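Local structure of cellulase (6XSO) at residues Q330-F335 against A373-G378; V83-E88 against K101-V106; W183-F188 against G192-T197. The protein probably hydrolyses internal beta-1,4-glucan linkages of plant cell-wall polysaccharides as a family GH5_4 endoglucanase of broad specificity, apparently including xylan. One frame throughout, in Å; residues are numbered along the deposited sequence. Where two conformers were deposited one is given.

Contact 1: residues Q330-F335 against A373-G378; sequences QFVDDF and AKAYHG
Ala-375 points its methyl group at the backbone of the helical turn around Asp-333, and the apolar part of the contact rests on that group. Its CB stands 3.9 Å from CA of Asp-333. A valine branch, CG1 of Val-332, lies farther off, 4.5 Å from the same Ala-375 CB, so this is a light packing contact that buries only 93 Å². The small side chain lets the backbones come near: the CA atoms of Asp-333 and Ala-375 are 4.9 Å apart.

Between the two segments the polar link is a water. It donates to O of Asp-333 and to O of Ala-375, each at 2.8 Å, and so links two carbonyl oxygens that, both being acceptors, cannot bond one another. The carboxylate of Asp-333 is turned with CG anti to the carbonyl carbon (chi1 -73°), which leaves OD1 4.1 Å from CB of Ala-375, while OD2 forms a salt bridge with Arg-371, a second polar tie to the partner helix.

Helices 325-341 and 366-377 thus meet on the outside of the barrel. Val-332 also packs on Leu-368, Ile-372 and, in strand 304-309, Trp-309, while Phe-331 and Phe-335 reach helix 279-298.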
loop_
_atom_site.group_PDB
_atom_site.type_symbol
_atom_site.label_atom_id
_atom_site.label_comp_id
_atom_site.label_asym_id
_atom_site.label_seq_id
_atom_site.Cartn_x
_atom_site.Cartn_y
_atom_site.Cartn_z
ATOM N N GLN A 330 -1.674 -1.931 -23.633
ATOM C CA GLN A 330 -2.814 -2.838 -23.756
ATOM C C GLN A 330 -3.050 -3.580 -22.449
ATOM O O GLN A 330 -4.200 -3.842 -22.071
ATOM C CB GLN A 330 -2.577 -3.824 -24.897
ATOM C CG GLN A 330 -2.358 -3.153 -26.234
ATOM C CD GLN A 330 -1.794 -4.106 -27.271
ATOM O OE1 GLN A 330 -2.325 -5.202 -27.480
ATOM N NE2 GLN A 330 -0.706 -3.702 -27.920
ATOM N N PHE A 331 -1.967 -3.921 -21.749
ATOM C CA PHE A 331 -2.078 -4.532 -20.431
ATOM C C PHE A 331 -2.748 -3.572 -19.454
ATOM O O PHE A 331 -3.665 -3.958 -18.714
ATOM C CB PHE A 331 -0.676 -4.955 -19.941
ATOM C CG PHE A 331 -0.569 -5.110 -18.445
ATOM C CD1 PHE A 331 -1.164 -6.182 -17.813
ATOM C CD2 PHE A 331 0.116 -4.182 -17.684
ATOM C CE1 PHE A 331 -1.084 -6.333 -16.443
ATOM C CE2 PHE A 331 0.189 -4.314 -16.312
ATOM C CZ PHE A 331 -0.400 -5.396 -15.695
ATOM N N VAL A 332 -2.291 -2.306 -19.443
ATOM C CA VAL A 332 -2.875 -1.271 -18.581
ATOM C C VAL A 332 -4.377 -1.172 -18.813
ATOM O O VAL A 332 -5.177 -1.158 -17.866
ATOM C CB VAL A 332 -2.181 0.082 -18.845
ATOM C CG1 VAL A 332 -3.018 1.255 -18.346
ATOM C CG2 VAL A 332 -0.770 0.082 -18.262
ATOM N N ASP A 333 -4.777 -1.025 -20.074
ATOM C CA ASP A 333 -6.192 -0.858 -20.377
ATOM C C ASP A 333 -7.013 -1.964 -19.727
ATOM O O ASP A 333 -8.051 -1.712 -19.105
ATOM C CB ASP A 333 -6.415 -0.940 -21.892
ATOM C CG ASP A 333 -5.927 0.278 -22.651
ATOM O OD1 ASP A 333 -5.533 1.279 -22.044
ATOM O OD2 ASP A 333 -5.945 0.221 -23.905
ATOM N N ASP A 334 -6.576 -3.212 -19.912
ATOM C CA ASP A 334 -7.360 -4.358 -19.452
ATOM C C ASP A 334 -7.276 -4.533 -17.937
ATOM O O ASP A 334 -8.264 -4.923 -17.300
ATOM C CB ASP A 334 -6.896 -5.617 -20.182
ATOM C CG ASP A 334 -7.607 -6.866 -19.689
ATOM O OD1 ASP A 334 -8.783 -7.065 -20.090
ATOM O OD2 ASP A 334 -6.970 -7.624 -18.912
ATOM N N PHE A 335 -6.098 -4.295 -17.351
ATOM C CA PHE A 335 -5.915 -4.451 -15.906
ATOM C C PHE A 335 -6.813 -3.485 -15.151
ATOM O O PHE A 335 -7.552 -3.881 -14.240
ATOM C CB PHE A 335 -4.442 -4.196 -15.578
ATOM C CG PHE A 335 -4.049 -4.534 -14.163
ATOM C CD1 PHE A 335 -3.643 -5.808 -13.840
ATOM C CD2 PHE A 335 -4.050 -3.562 -13.176
ATOM C CE1 PHE A 335 -3.262 -6.110 -12.544
ATOM C CE2 PHE A 335 -3.654 -3.865 -11.881
ATOM C CZ PHE A 335 -3.288 -5.137 -11.567
ATOM N N ALA A 373 -5.369 6.854 -16.708
ATOM C CA ALA A 373 -6.568 7.617 -16.400
ATOM C C ALA A 373 -7.689 7.305 -17.385
ATOM O O ALA A 373 -8.840 7.106 -16.982
ATOM C CB ALA A 373 -6.260 9.117 -16.414
ATOM N N LYS A 374 -7.374 7.274 -18.684
ATOM C CA LYS A 374 -8.405 7.009 -19.683
ATOM C C LYS A 374 -8.921 5.579 -19.608
ATOM O O LYS A 374 -10.068 5.323 -20.013
ATOM C CB LYS A 374 -7.854 7.290 -21.074
ATOM C CG LYS A 374 -7.928 8.754 -21.458
ATOM C CD LYS A 374 -7.511 8.994 -22.923
ATOM C CE LYS A 374 -8.381 8.240 -23.925
ATOM N NZ LYS A 374 -8.311 8.846 -25.300
ATOM N N ALA A 375 -8.094 4.641 -19.134
ATOM C CA ALA A 375 -8.527 3.253 -19.003
ATOM C C ALA A 375 -9.661 3.142 -18.001
ATOM O O ALA A 375 -10.498 2.244 -18.115
ATOM C CB ALA A 375 -7.368 2.352 -18.566
ATOM N N TYR A 376 -9.715 4.061 -17.035
ATOM C CA TYR A 376 -10.792 4.122 -16.056
ATOM C C TYR A 376 -11.911 5.064 -16.458
ATOM O O TYR A 376 -13.090 4.700 -16.329
ATOM C CB TYR A 376 -10.206 4.569 -14.709
ATOM C CG TYR A 376 -11.154 4.443 -13.538
ATOM C CD1 TYR A 376 -12.096 5.432 -13.261
ATOM C CD2 TYR A 376 -11.100 3.339 -12.719
ATOM C CE1 TYR A 376 -12.969 5.297 -12.172
ATOM C CE2 TYR A 376 -11.959 3.196 -11.640
ATOM C CZ TYR A 376 -12.892 4.169 -11.378
ATOM O OH TYR A 376 -13.724 3.983 -10.289
ATOM N N HIS A 377 -11.582 6.257 -16.976
ATOM C CA HIS A 377 -12.576 7.298 -17.207
ATOM C C HIS A 377 -13.022 7.441 -18.655
ATOM O O HIS A 377 -14.061 8.071 -18.907
ATOM C CB HIS A 377 -12.022 8.681 -16.836
ATOM C CG HIS A 377 -11.713 8.833 -15.389
ATOM N ND1 HIS A 377 -12.686 8.766 -14.418
ATOM C CD2 HIS A 377 -10.537 8.992 -14.738
ATOM C CE1 HIS A 377 -12.123 8.890 -13.229
ATOM N NE2 HIS A 377 -10.822 9.037 -13.398
ATOM N N GLY A 378 -12.232 6.969 -19.614
ATOM C CA GLY A 378 -12.528 7.258 -21.002
ATOM C C GLY A 378 -13.746 6.498 -21.484
ATOM O O GLY A 378 -14.018 5.381 -21.067
HETATM O O HOH W 1 -9.850 0.231 -19.984
#

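Contact 2: residues V83-E88 against K101-V106; sequences VTWYQE and KRVKEV
Val-103 pushes its two methyl groups from the helix into the side chains of Val-83 and Trp-85. Its CG2 lies 4.0 Å from CH2 of Trp-85, at the outer corner of the benzo ring, and approaches the ring obliquely. The same methyl is 4.1 Å from CG1 of Val-83, so one carbon serves both partners. The second branch of Val-103, CG1, meets CG2 of Val-83, also at 4.1 Å; the two valines therefore reach toward each other tip to tip, each using both methyls. Both have CG1 anti to the backbone N (chi1 -177° for Val-83 and 177° for Val-103), which leaves CG2 anti to the carbonyl carbon and presents a forked end to the other residue.

Within 83-88 the pair is already assembled: CG1 of Val-83 sits 3.3 Å above one face of the Trp-85 ring system, offset toward its rim. Val-103 consequently meets a valine and an indole that are packed together. This is the beta-alpha part of a (beta/alpha)8, or TIM, barrel: 83-88 lies in the loop that leaves strand 78-81. The segment 101-106 belongs to helix 97-111, which follows that loop and packs outside the strands. Here the loop turns its apolar side chains back against the helix it leads into.

The three touching residues are buried, and no hydrogen bond crosses between the segments. The one polar atom of the indole, NE1, is satisfied by O of Asn-120. Helix 140-161 adds to the packing, Phe-161 touching Val-103 and Ile-157 touching Trp-85. Another flank of helix 97-111 is polar: Arg-102 NH1 donates to Glu-105 OE1 at 2.9 Å, nearly within the guanidinium plane, and NE of Arg-102 forms a salt bridge with Glu-55.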
loop_
_atom_site.group_PDB
_atom_site.type_symbol
_atom_site.label_atom_id
_atom_site.label_comp_id
_atom_site.label_asym_id
_atom_site.label_seq_id
_atom_site.Cartn_x
_atom_site.Cartn_y
_atom_site.Cartn_z
ATOM N N VAL A 83 5.322 5.114 3.975
ATOM C CA VAL A 83 6.172 5.734 4.983
ATOM C C VAL A 83 6.952 4.643 5.700
ATOM O O VAL A 83 6.365 3.646 6.140
ATOM C CB VAL A 83 5.366 6.544 6.024
ATOM C CG1 VAL A 83 6.293 7.236 7.001
ATOM C CG2 VAL A 83 4.487 7.571 5.382
ATOM N N THR A 84 8.260 4.855 5.862
ATOM C CA THR A 84 9.130 3.984 6.647
ATOM C C THR A 84 9.506 4.698 7.935
ATOM O O THR A 84 9.991 5.836 7.902
ATOM C CB THR A 84 10.373 3.586 5.847
ATOM O OG1 THR A 84 9.965 2.857 4.675
ATOM C CG2 THR A 84 11.331 2.736 6.710
ATOM N N TRP A 85 9.293 4.024 9.067
ATOM C CA TRP A 85 9.317 4.695 10.356
ATOM C C TRP A 85 10.543 4.421 11.219
ATOM O O TRP A 85 10.829 5.226 12.109
ATOM C CB TRP A 85 8.052 4.350 11.169
ATOM C CG TRP A 85 6.783 4.711 10.456
ATOM C CD1 TRP A 85 6.092 3.930 9.583
ATOM C CD2 TRP A 85 6.055 5.950 10.558
ATOM N NE1 TRP A 85 4.986 4.609 9.113
ATOM C CE2 TRP A 85 4.935 5.843 9.703
ATOM C CE3 TRP A 85 6.238 7.131 11.284
ATOM C CZ2 TRP A 85 3.995 6.851 9.576
ATOM C CZ3 TRP A 85 5.308 8.155 11.129
ATOM C CH2 TRP A 85 4.210 8.009 10.264
ATOM N N TYR A 86 11.286 3.334 10.973
ATOM C CA TYR A 86 12.237 2.860 11.974
ATOM C C TYR A 86 13.396 3.822 12.206
ATOM O O TYR A 86 13.977 3.830 13.306
ATOM C CB TYR A 86 12.753 1.459 11.625
ATOM C CG TYR A 86 13.775 1.372 10.491
ATOM C CD1 TYR A 86 15.141 1.365 10.760
ATOM C CD2 TYR A 86 13.369 1.247 9.169
ATOM C CE1 TYR A 86 16.069 1.269 9.728
ATOM C CE2 TYR A 86 14.290 1.158 8.141
ATOM C CZ TYR A 86 15.640 1.161 8.435
ATOM O OH TYR A 86 16.572 1.067 7.426
ATOM N N GLN A 87 13.774 4.616 11.204
ATOM C CA GLN A 87 14.830 5.607 11.386
ATOM C C GLN A 87 14.304 6.892 12.007
ATOM O O GLN A 87 15.062 7.865 12.137
ATOM C CB GLN A 87 15.542 5.904 10.067
ATOM C CG GLN A 87 16.034 4.635 9.364
ATOM C CD GLN A 87 17.085 4.906 8.312
ATOM O OE1 GLN A 87 16.762 5.087 7.140
ATOM N NE2 GLN A 87 18.354 4.958 8.731
ATOM N N GLU A 88 13.027 6.898 12.393
ATOM C CA GLU A 88 12.372 8.051 12.998
ATOM C C GLU A 88 11.808 7.723 14.373
ATOM O O GLU A 88 11.030 8.510 14.919
ATOM C CB GLU A 88 11.278 8.589 12.058
ATOM C CG GLU A 88 11.767 8.998 10.670
ATOM C CD GLU A 88 12.738 10.189 10.664
ATOM O OE1 GLU A 88 12.882 10.906 11.677
ATOM O OE2 GLU A 88 13.369 10.415 9.614
ATOM N N LYS A 101 5.182 15.563 11.770
ATOM C CA LYS A 101 4.754 16.804 11.131
ATOM C C LYS A 101 4.965 16.761 9.627
ATOM O O LYS A 101 4.121 17.248 8.861
ATOM C CB LYS A 101 5.543 17.946 11.749
ATOM C CG LYS A 101 5.213 19.327 11.224
ATOM C CD LYS A 101 5.879 20.411 12.083
ATOM C CE LYS A 101 5.619 21.811 11.543
ATOM N NZ LYS A 101 6.262 22.844 12.414
ATOM N N ARG A 102 6.080 16.188 9.171
ATOM C CA ARG A 102 6.330 16.143 7.730
ATOM C C ARG A 102 5.353 15.199 7.033
ATOM O O ARG A 102 4.822 15.522 5.965
ATOM C CB ARG A 102 7.774 15.745 7.421
ATOM C CG ARG A 102 8.075 15.614 5.925
ATOM C CD ARG A 102 7.808 16.915 5.203
ATOM N NE ARG A 102 7.939 16.745 3.764
ATOM C CZ ARG A 102 7.397 17.558 2.864
ATOM N NH1 ARG A 102 6.683 18.603 3.257
ATOM N NH2 ARG A 102 7.572 17.326 1.576
ATOM N N VAL A 103 5.135 14.008 7.606
ATOM C CA VAL A 103 4.160 13.080 7.044
ATOM C C VAL A 103 2.811 13.768 6.925
ATOM O O VAL A 103 2.126 13.663 5.899
ATOM C CB VAL A 103 4.070 11.806 7.903
ATOM C CG1 VAL A 103 2.995 10.886 7.328
ATOM C CG2 VAL A 103 5.417 11.086 7.971
ATOM N N LYS A 104 2.416 14.497 7.966
ATOM C CA LYS A 104 1.145 15.214 7.935
ATOM C C LYS A 104 1.104 16.266 6.822
ATOM O O LYS A 104 0.069 16.429 6.164
ATOM C CB LYS A 104 0.879 15.829 9.308
ATOM C CG LYS A 104 -0.504 16.440 9.463
ATOM C CD LYS A 104 -0.681 17.069 10.843
ATOM C CE LYS A 104 -2.087 17.643 11.029
ATOM N NZ LYS A 104 -2.495 18.619 9.960
ATOM N N GLU A 105 2.206 16.991 6.593
ATOM C CA GLU A 105 2.241 17.939 5.476
ATOM C C GLU A 105 1.941 17.252 4.148
ATOM O O GLU A 105 1.185 17.781 3.318
ATOM C CB GLU A 105 3.598 18.650 5.396
ATOM C CG GLU A 105 3.825 19.667 6.508
ATOM C CD GLU A 105 5.256 20.215 6.598
ATOM O OE1 GLU A 105 6.157 19.716 5.892
ATOM O OE2 GLU A 105 5.489 21.130 7.422
ATOM N N VAL A 106 2.570 16.103 3.895
ATOM C CA VAL A 106 2.366 15.436 2.615
ATOM C C VAL A 106 0.928 14.947 2.494
ATOM O O VAL A 106 0.301 15.078 1.432
ATOM C CB VAL A 106 3.411 14.320 2.424
ATOM C CG1 VAL A 106 3.156 13.577 1.129
ATOM C CG2 VAL A 106 4.804 14.934 2.426
#

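Contact 3: residues W183-F188 against G192-T197; sequences WCFASF and GQYDAT
The hydroxyl of Ser-187 is held from two directions: OG donates to O of Ala-186 at 2.7 Å and accepts from N of Asp-195 at 2.9 Å, the latter with an N-H...O angle of 159°. OG approaches that carbonyl from well off its C=O direction, at a C=O...donor angle of 109° and slightly tilted from its plane. A chi1 of 84° sets OG between the backbone N and the carbonyl carbon, where it can serve both groups; it also lies 3.2 Å from CD1 of Tyr-194.

With an alanine in place of Ser-187 the hydroxyl is gone, which would probably leave N of Asp-195 without its acceptor and O of Ala-186 without this donor, weakening the hold of the turn on the 192-197 segment.

The 185-188 segment is a type II beta turn, closed by the bond from N of Phe-188 to O of Phe-185, and Ser-187 is its third residue. Beside it, the Phe-185 and Tyr-194 side chains cross at about a right angle, CE1 of Phe-185 standing 4.1 Å from CD1 of Tyr-194. O of Gln-193 lies at the edge of the Phe-185 ring, near its plane. A CA-H...O contact joins Gln-193 CA to O of Phe-188 at 3.3 Å, and a water bridges that carbonyl to Gln-193 NE2. His-246 stacks on Tyr-194 and meets Phe-185 as well.

Asp-195 is the N-cap of helix 196-219, its OD1 accepting from N of Val-198, which suggests that Asp-195 ties the start of the helix to the preceding turn through its backbone N while its carboxylate caps the helix.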
loop_
_atom_site.group_PDB
_atom_site.type_symbol
_atom_site.label_atom_id
_atom_site.label_comp_id
_atom_site.label_asym_id
_atom_site.label_seq_id
_atom_site.Cartn_x
_atom_site.Cartn_y
_atom_site.Cartn_z
ATOM N N TRP A 183 9.271 -14.830 -0.818
ATOM C CA TRP A 183 8.219 -14.265 -1.652
ATOM C C TRP A 183 7.202 -15.355 -1.998
ATOM O O TRP A 183 7.397 -16.541 -1.720
ATOM C CB TRP A 183 8.820 -13.594 -2.908
ATOM C CG TRP A 183 9.682 -12.422 -2.531
ATOM C CD1 TRP A 183 11.049 -12.377 -2.510
ATOM C CD2 TRP A 183 9.231 -11.154 -2.058
ATOM N NE1 TRP A 183 11.475 -11.160 -2.055
ATOM C CE2 TRP A 183 10.379 -10.378 -1.787
ATOM C CE3 TRP A 183 7.971 -10.568 -1.896
ATOM C CZ2 TRP A 183 10.301 -9.066 -1.324
ATOM C CZ3 TRP A 183 7.894 -9.266 -1.420
ATOM C CH2 TRP A 183 9.052 -8.528 -1.142
ATOM N N CYS A 184 6.096 -14.926 -2.625
ATOM C CA CYS A 184 5.092 -15.804 -3.228
ATOM C C CYS A 184 4.158 -16.422 -2.195
ATOM O O CYS A 184 2.934 -16.281 -2.292
ATOM C CB CYS A 184 5.718 -16.911 -4.097
ATOM S SG CYS A 184 6.850 -16.300 -5.356
ATOM N N PHE A 185 4.720 -17.106 -1.201
ATOM C CA PHE A 185 3.948 -17.669 -0.104
ATOM C C PHE A 185 4.906 -17.973 1.043
ATOM O O PHE A 185 6.115 -18.131 0.842
ATOM C CB PHE A 185 3.154 -18.909 -0.554
ATOM C CG PHE A 185 3.995 -20.011 -1.135
ATOM C CD1 PHE A 185 4.612 -20.951 -0.319
ATOM C CD2 PHE A 185 4.159 -20.115 -2.517
ATOM C CE1 PHE A 185 5.391 -21.970 -0.875
ATOM C CE2 PHE A 185 4.930 -21.129 -3.065
ATOM C CZ PHE A 185 5.549 -22.046 -2.243
ATOM N N ALA A 186 4.357 -18.038 2.259
ATOM C CA ALA A 186 5.204 -18.238 3.427
ATOM C C ALA A 186 5.944 -19.569 3.325
ATOM O O ALA A 186 5.349 -20.614 3.031
ATOM C CB ALA A 186 4.386 -18.182 4.712
ATOM N N SER A 187 7.257 -19.516 3.567
ATOM C CA SER A 187 8.213 -20.642 3.576
ATOM C C SER A 187 8.682 -21.090 2.194
ATOM O O SER A 187 9.411 -22.074 2.098
ATOM C CB SER A 187 7.743 -21.839 4.419
ATOM O OG SER A 187 6.885 -22.709 3.706
ATOM N N PHE A 188 8.339 -20.362 1.124
ATOM C CA PHE A 188 8.811 -20.705 -0.220
ATOM C C PHE A 188 10.329 -20.781 -0.294
ATOM O O PHE A 188 10.869 -21.583 -1.065
ATOM C CB PHE A 188 8.239 -19.690 -1.215
ATOM C CG PHE A 188 8.702 -19.862 -2.652
ATOM C CD1 PHE A 188 8.547 -21.068 -3.318
ATOM C CD2 PHE A 188 9.264 -18.799 -3.329
ATOM C CE1 PHE A 188 8.960 -21.204 -4.629
ATOM C CE2 PHE A 188 9.678 -18.934 -4.636
ATOM C CZ PHE A 188 9.528 -20.138 -5.283
ATOM N N GLY A 192 13.479 -27.348 0.013
ATOM C CA GLY A 192 12.357 -28.028 -0.598
ATOM C C GLY A 192 11.187 -27.138 -0.936
ATOM O O GLY A 192 10.137 -27.643 -1.345
ATOM N N GLN A 193 11.337 -25.821 -0.782
ATOM C CA GLN A 193 10.320 -24.833 -1.121
ATOM C C GLN A 193 9.121 -24.860 -0.181
ATOM O O GLN A 193 8.069 -24.307 -0.514
ATOM C CB GLN A 193 9.873 -24.936 -2.585
ATOM C CG GLN A 193 10.963 -24.560 -3.585
ATOM C CD GLN A 193 12.043 -25.617 -3.726
ATOM O OE1 GLN A 193 11.771 -26.750 -4.127
ATOM N NE2 GLN A 193 13.280 -25.250 -3.403
ATOM N N TYR A 194 9.257 -25.470 0.998
ATOM C CA TYR A 194 8.192 -25.427 1.994
ATOM C C TYR A 194 8.713 -25.853 3.361
ATOM O O TYR A 194 9.566 -26.737 3.472
ATOM C CB TYR A 194 7.006 -26.324 1.608
ATOM C CG TYR A 194 5.734 -25.999 2.347
ATOM C CD1 TYR A 194 5.080 -24.787 2.138
ATOM C CD2 TYR A 194 5.195 -26.885 3.264
ATOM C CE1 TYR A 194 3.936 -24.482 2.828
ATOM C CE2 TYR A 194 4.042 -26.590 3.948
ATOM C CZ TYR A 194 3.430 -25.393 3.740
ATOM O OH TYR A 194 2.267 -25.071 4.411
ATOM N N ASP A 195 8.149 -25.232 4.402
ATOM C CA ASP A 195 8.416 -25.596 5.796
ATOM C C ASP A 195 7.128 -25.260 6.542
ATOM O O ASP A 195 6.793 -24.080 6.720
ATOM C CB ASP A 195 9.634 -24.846 6.325
ATOM C CG ASP A 195 9.954 -25.180 7.772
ATOM O OD1 ASP A 195 8.997 -25.391 8.557
ATOM O OD2 ASP A 195 11.156 -25.226 8.116
ATOM N N ALA A 196 6.376 -26.305 6.911
ATOM C CA ALA A 196 5.049 -26.093 7.477
ATOM C C ALA A 196 5.118 -25.325 8.788
ATOM O O ALA A 196 4.222 -24.532 9.100
ATOM C CB ALA A 196 4.352 -27.431 7.699
ATOM N N THR A 197 6.157 -25.574 9.588
ATOM C CA THR A 197 6.327 -24.849 10.845
ATOM C C THR A 197 6.472 -23.355 10.578
ATOM O O THR A 197 5.816 -22.520 11.212
ATOM C CB THR A 197 7.568 -25.381 11.576
ATOM O OG1 THR A 197 7.572 -26.820 11.547
ATOM C CG2 THR A 197 7.598 -24.889 13.027
HETATM O O HOH W 2 13.812 -22.894 -1.742
#

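Overall arrangement
Along the chain the order is contact 2, contact 3, contact 1, one after another. All three belong to one parallel eight-stranded barrel, each at a different place on it. Contact 2 joins the loop after strand 78-81 to helix 97-111; contact 3 lies in the long connection between strand 168-171 and helix 196-219; contact 1 pairs helices 325-341 and 366-377, on either side of the last strand, 345-349, in sequence. Their centres are 32 to 35 Å apart and none touch, with contacts 1 and 2 on opposite sides of the chain's centre. They are thus independent pieces of local packing round one barrel, contact 2 buried, contacts 1 and 3 partly buried and farther from the chain's centre.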